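Long-range contacts in probable 3-hydroxybutyryl-CoA dehydrogenase (Escherichia coli, PDB 3MOG), which catalyses the NAD-dependent oxidation of 3-hydroxyadipyl-CoA to 3-oxoadipyl-CoA in the breakdown of phenylacetate: residues L32-S37 with I74-I79; E328-L333 with A355-N360. All coordinates share one frame; numbering follows the deposited sequence.

Interactions 1 and 2 occupy the two ends of the chain, far apart in sequence as well as in space: 64 Å separates their centres and about 53 Å their nearest atoms, so they do not touch. Each belongs to a different Rossmann-type region. Residues 32-37 and 74-79 pair the edge strand 73-76 with its parallel inner neighbour 31-34 in the NAD-binding domain, close to a glycine-rich turn that has the pattern expected of a dinucleotide site. Residues 328-333 and 355-360 instead join a helix start to a strand end in the reduced Rossmann-fold domain, where the second subunit also packs on Gln331 and Ala332.

Interaction 1. Residues L32-S37 with I74-I79; sequences LLYDIS and IPVTDI
Leu33 and Pro75 pair where strand 73-76, outermost in the parallel part of the NAD-binding Rossmann sheet, runs beside strand 31-34. The register rests on Leu33: its N donates to Ile74 O (2.9 Å) and its O accepts from Val76 N (3.0 Å, N-H...O angle 172°). A weak third bond, Asp35 N to Val76 O, follows as the strands end.

Tyr34 shares a sheet face with Leu32 and Val76. Its CB meets Val76 CG2 at 3.9 Å, and CG lies opposite the backbone N (chi1 170°), which carries the ring towards residues 77-79. CD2 then passes Val76 O obliquely at 3.6 Å, while CE2 brings the ring edge to Thr77 O at 3.4 Å. Over one face, Ile79 CG2 makes a CH-pi contact, 4.2 Å from the Tyr34 ring centroid and 26° off its normal. CE1 and CZ lie beneath it, CZ 3.8 Å from Ile79 CG2. At the tip, OH meets Ile79 CG1 at 3.4 Å. Replacing this tyrosine with an alanine would probably leave Ile79 without its aromatic partner and the loop at 77-79 less firmly held.

Main-chain bonds thus set the pairing and apolar groups cover it. Asp35 points its CB away from 74-79, and its OD2 bonds Ser13 OG beside the glycine-rich turn, consistent with the acidic residue that often ends this strand in NAD-dependent Rossmann folds.

Interaction 2. Residues E328-L333 with A355-N360; sequences ETAQAL and AAAAVN
Ala330 and Gln331, in the first turn of helix 330-337, meet the end of strand 351-356 and the type I turn Ala357-Asn360 that follows it, within the reduced Rossmann-fold domain. The contact is small, 220 Å² summed over both sides, and divides into close packing, one side-chain bond across the segments, and capping that fixes the helix start.

The packing centres on the Ala330 methyl. Its CB points at the strand end and lies 3.8 Å from Ala357 CB, an apolar pair, and it also rests on the backbone there, 3.4 Å from Ala357 N and against Ala355 O. The backbones are close here, Gln331 CA and Ala357 CA lying 4.4 Å apart, consistent with the small alanine side chains at 330 and 357. Ala330 also touches Val343 of strand 341-345, the antiparallel neighbour of 351-356, so the helix start sits against two strands.

Capping sets the position of the first turn. Thr329 is the N-cap, and its OG1 accepts from Ala332 N at 3.0 Å. The Asp384 carboxylate takes two more of the helix's first N-H groups, OD1 from Ala330 N and OD2 from Gln331 N. An acidic group at a helix N-terminus is favourably placed with respect to the helix dipole, which would probably stabilise its charge.

The polar link comes from Gln331. Its chain bends at chi2 (81°), bringing the amide to the turn, where OE1 lies beside Ala357 CB and near Ala358 N. The angle to Ala358 N is too poor for a bond. Instead, Val359 N donates to Gln331 OE1 at 3.2 Å with an N-H...O angle of 162°, approaching in the carbonyl plane on a lone pair of OE1.

Interaction 1. Residues L32-S37 with I74-I79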
loop_
_atom_site.group_PDB
_atom_site.type_symbol
_atom_site.label_atom_id
_atom_site.label_comp_id
_atom_site.label_asym_id
_atom_site.label_seq_id
_atom_site.Cartn_x
_atom_site.Cartn_y
_atom_site.Cartn_z
ATOM N N LEU C 32 35.056 6.332 28.924
ATOM C CA LEU C 32 34.772 5.014 29.468
ATOM C C LEU C 32 34.199 4.151 28.358
ATOM O O LEU C 32 33.054 4.335 27.955
ATOM C CB LEU C 32 33.787 5.121 30.634
ATOM C CG LEU C 32 34.227 5.989 31.826
ATOM C CD1 LEU C 32 33.080 6.228 32.783
ATOM C CD2 LEU C 32 35.406 5.391 32.568
ATOM N N LEU C 33 35.005 3.233 27.842
ATOM C CA LEU C 33 34.556 2.330 26.793
ATOM C C LEU C 33 34.021 1.022 27.408
ATOM O O LEU C 33 34.790 0.210 27.915
ATOM C CB LEU C 33 35.690 2.055 25.798
ATOM C CG LEU C 33 35.412 1.242 24.519
ATOM C CD1 LEU C 33 34.366 1.902 23.600
ATOM C CD2 LEU C 33 36.711 1.061 23.761
ATOM N N TYR C 34 32.705 0.841 27.361
ATOM C CA TYR C 34 32.031 -0.261 28.041
ATOM C C TYR C 34 31.601 -1.385 27.113
ATOM O O TYR C 34 30.960 -1.151 26.089
ATOM C CB TYR C 34 30.804 0.250 28.815
ATOM C CG TYR C 34 29.906 -0.853 29.363
ATOM C CD1 TYR C 34 28.689 -1.166 28.748
ATOM C CD2 TYR C 34 30.279 -1.593 30.490
ATOM C CE1 TYR C 34 27.868 -2.174 29.239
ATOM C CE2 TYR C 34 29.454 -2.612 30.992
ATOM C CZ TYR C 34 28.257 -2.891 30.361
ATOM O OH TYR C 34 27.447 -3.892 30.843
ATOM N N ASP C 35 31.958 -2.606 27.507
ATOM C CA ASP C 35 31.451 -3.848 26.934
ATOM C C ASP C 35 31.616 -4.919 28.014
ATOM O O ASP C 35 32.500 -4.794 28.873
ATOM C CB ASP C 35 32.243 -4.237 25.685
ATOM C CG ASP C 35 31.514 -5.243 24.810
ATOM O OD1 ASP C 35 30.511 -5.844 25.256
ATOM O OD2 ASP C 35 31.949 -5.433 23.658
ATOM N N ILE C 36 30.775 -5.956 27.973
ATOM C CA ILE C 36 30.871 -7.062 28.941
ATOM C C ILE C 36 32.091 -7.969 28.712
ATOM O O ILE C 36 32.588 -8.592 29.653
ATOM C CB ILE C 36 29.580 -7.921 29.007
ATOM C CG1 ILE C 36 29.150 -8.371 27.605
ATOM C CG2 ILE C 36 28.455 -7.157 29.735
ATOM C CD1 ILE C 36 28.475 -9.732 27.573
ATOM N N SER C 37 32.565 -8.036 27.472
ATOM C CA SER C 37 33.739 -8.836 27.121
ATOM C C SER C 37 35.015 -7.987 27.160
ATOM O O SER C 37 35.139 -6.991 26.431
ATOM C CB SER C 37 33.554 -9.476 25.743
ATOM O OG SER C 37 34.763 -10.050 25.286
ATOM N N ILE C 74 39.635 4.431 28.633
ATOM C CA ILE C 74 39.549 3.528 29.782
ATOM C C ILE C 74 38.520 2.402 29.559
ATOM O O ILE C 74 37.317 2.661 29.562
ATOM C CB ILE C 74 39.251 4.308 31.091
ATOM C CG1 ILE C 74 40.166 5.541 31.197
ATOM C CG2 ILE C 74 39.395 3.380 32.314
ATOM C CD1 ILE C 74 39.970 6.374 32.436
ATOM N N PRO C 75 38.996 1.155 29.349
ATOM C CA PRO C 75 38.079 0.020 29.185
ATOM C C PRO C 75 37.445 -0.393 30.506
ATOM O O PRO C 75 38.139 -0.563 31.513
ATOM C CB PRO C 75 38.970 -1.098 28.641
ATOM C CG PRO C 75 40.363 -0.747 29.086
ATOM C CD PRO C 75 40.414 0.755 29.245
ATOM N N VAL C 76 36.123 -0.510 30.500
ATOM C CA VAL C 76 35.362 -0.875 31.692
ATOM C C VAL C 76 34.395 -2.002 31.371
ATOM O O VAL C 76 33.855 -2.079 30.253
ATOM C CB VAL C 76 34.605 0.341 32.341
ATOM C CG1 VAL C 76 35.585 1.423 32.810
ATOM C CG2 VAL C 76 33.578 0.946 31.397
ATOM N N THR C 77 34.190 -2.876 32.357
ATOM C CA THR C 77 33.305 -4.042 32.239
ATOM C C THR C 77 32.148 -3.928 33.238
ATOM O O THR C 77 31.162 -4.663 33.169
ATOM C CB THR C 77 34.085 -5.351 32.477
ATOM O OG1 THR C 77 35.335 -5.297 31.784
ATOM C CG2 THR C 77 33.313 -6.549 31.961
ATOM N N ASP C 78 32.278 -2.987 34.164
ATOM C CA ASP C 78 31.241 -2.724 35.157
ATOM C C ASP C 78 30.407 -1.498 34.745
ATOM O O ASP C 78 30.931 -0.380 34.640
ATOM C CB ASP C 78 31.885 -2.535 36.538
ATOM C CG ASP C 78 30.867 -2.277 37.645
ATOM O OD1 ASP C 78 29.761 -2.860 37.612
ATOM O OD2 ASP C 78 31.185 -1.490 38.562
ATOM N N ILE C 79 29.111 -1.720 34.518
ATOM C CA ILE C 79 28.166 -0.666 34.093
ATOM C C ILE C 79 28.070 0.480 35.095
ATOM O O ILE C 79 27.724 1.605 34.724
ATOM C CB ILE C 79 26.718 -1.199 33.874
ATOM C CG1 ILE C 79 26.647 -2.734 33.987
ATOM C CG2 ILE C 79 26.136 -0.657 32.564
ATOM C CD1 ILE C 79 26.322 -3.257 35.411
#

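Interaction 2. Residues E328-L333 with A355-N360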
loop_
_atom_site.group_PDB
_atom_site.type_symbol
_atom_site.label_atom_id
_atom_site.label_comp_id
_atom_site.label_asym_id
_atom_site.label_seq_id
_atom_site.Cartn_x
_atom_site.Cartn_y
_atom_site.Cartn_z
ATOM N N GLU C 328 8.907 13.179 -21.168
ATOM C CA GLU C 328 8.242 12.605 -22.333
ATOM C C GLU C 328 9.252 11.869 -23.193
ATOM O O GLU C 328 10.416 12.254 -23.251
ATOM C CB GLU C 328 7.555 13.692 -23.143
ATOM C CG GLU C 328 6.463 14.433 -22.389
ATOM C CD GLU C 328 5.764 15.458 -23.263
ATOM O OE1 GLU C 328 4.676 15.148 -23.803
ATOM O OE2 GLU C 328 6.321 16.567 -23.426
ATOM N N THR C 329 8.820 10.789 -23.838
ATOM C CA THR C 329 9.728 10.002 -24.670
ATOM C C THR C 329 10.014 10.709 -25.992
ATOM O O THR C 329 9.202 11.487 -26.485
ATOM C CB THR C 329 9.170 8.596 -24.996
ATOM O OG1 THR C 329 7.978 8.733 -25.769
ATOM C CG2 THR C 329 8.870 7.803 -23.712
ATOM N N ALA C 330 11.179 10.414 -26.552
ATOM C CA ALA C 330 11.537 10.814 -27.908
ATOM C C ALA C 330 10.457 10.416 -28.911
ATOM O O ALA C 330 10.065 11.233 -29.752
ATOM C CB ALA C 330 12.887 10.212 -28.283
ATOM N N GLN C 331 9.946 9.187 -28.785
ATOM C CA GLN C 331 8.883 8.685 -29.659
ATOM C C GLN C 331 7.594 9.503 -29.584
ATOM O O GLN C 331 6.999 9.818 -30.617
ATOM C CB GLN C 331 8.609 7.190 -29.405
ATOM C CG GLN C 331 7.716 6.506 -30.471
ATOM C CD GLN C 331 8.457 6.074 -31.770
ATOM O OE1 GLN C 331 9.490 6.633 -32.151
ATOM N NE2 GLN C 331 7.905 5.069 -32.447
ATOM N N ALA C 332 7.163 9.859 -28.376
ATOM C CA ALA C 332 5.944 10.661 -28.242
ATOM C C ALA C 332 6.116 12.036 -28.877
ATOM O O ALA C 332 5.202 12.530 -29.529
ATOM C CB ALA C 332 5.516 10.796 -26.781
ATOM N N LEU C 333 7.286 12.644 -28.677
ATOM C CA LEU C 333 7.580 13.952 -29.267
ATOM C C LEU C 333 7.665 13.855 -30.788
ATOM O O LEU C 333 7.104 14.692 -31.494
ATOM C CB LEU C 333 8.870 14.554 -28.674
ATOM C CG LEU C 333 8.794 14.906 -27.177
ATOM C CD1 LEU C 333 10.154 15.284 -26.625
ATOM C CD2 LEU C 333 7.776 16.003 -26.904
ATOM N N ALA C 355 18.552 9.236 -26.137
ATOM C CA ALA C 355 17.694 8.206 -26.696
ATOM C C ALA C 355 17.108 8.760 -27.954
ATOM O O ALA C 355 16.678 9.920 -27.989
ATOM C CB ALA C 355 16.583 7.799 -25.716
ATOM N N ALA C 356 17.132 7.935 -28.995
ATOM C CA ALA C 356 16.551 8.281 -30.284
ATOM C C ALA C 356 15.155 7.706 -30.334
ATOM O O ALA C 356 14.923 6.605 -29.836
ATOM C CB ALA C 356 17.376 7.686 -31.393
ATOM N N ALA C 357 14.220 8.446 -30.919
ATOM C CA ALA C 357 12.923 7.870 -31.239
ATOM C C ALA C 357 13.137 6.737 -32.244
ATOM O O ALA C 357 13.925 6.877 -33.183
ATOM C CB ALA C 357 12.013 8.920 -31.801
ATOM N N ALA C 358 12.466 5.612 -32.020
ATOM C CA ALA C 358 12.485 4.462 -32.946
ATOM C C ALA C 358 12.271 4.868 -34.400
ATOM O O ALA C 358 12.894 4.305 -35.297
ATOM C CB ALA C 358 11.425 3.435 -32.535
ATOM N N VAL C 359 11.400 5.865 -34.596
ATOM C CA VAL C 359 11.040 6.436 -35.898
ATOM C C VAL C 359 12.146 7.295 -36.563
ATOM O O VAL C 359 12.012 7.676 -37.732
ATOM C CB VAL C 359 9.688 7.230 -35.784
ATOM C CG1 VAL C 359 9.909 8.684 -35.382
ATOM C CG2 VAL C 359 8.873 7.147 -37.062
ATOM N N ASN C 360 13.224 7.601 -35.832
ATOM C CA ASN C 360 14.361 8.325 -36.412
ATOM C C ASN C 360 15.060 7.488 -37.467
ATOM O O ASN C 360 15.301 6.293 -37.251
ATOM C CB ASN C 360 15.417 8.699 -35.364
ATOM C CG ASN C 360 15.011 9.875 -34.498
ATOM O OD1 ASN C 360 13.851 10.272 -34.464
ATOM N ND2 ASN C 360 15.980 10.432 -33.777
#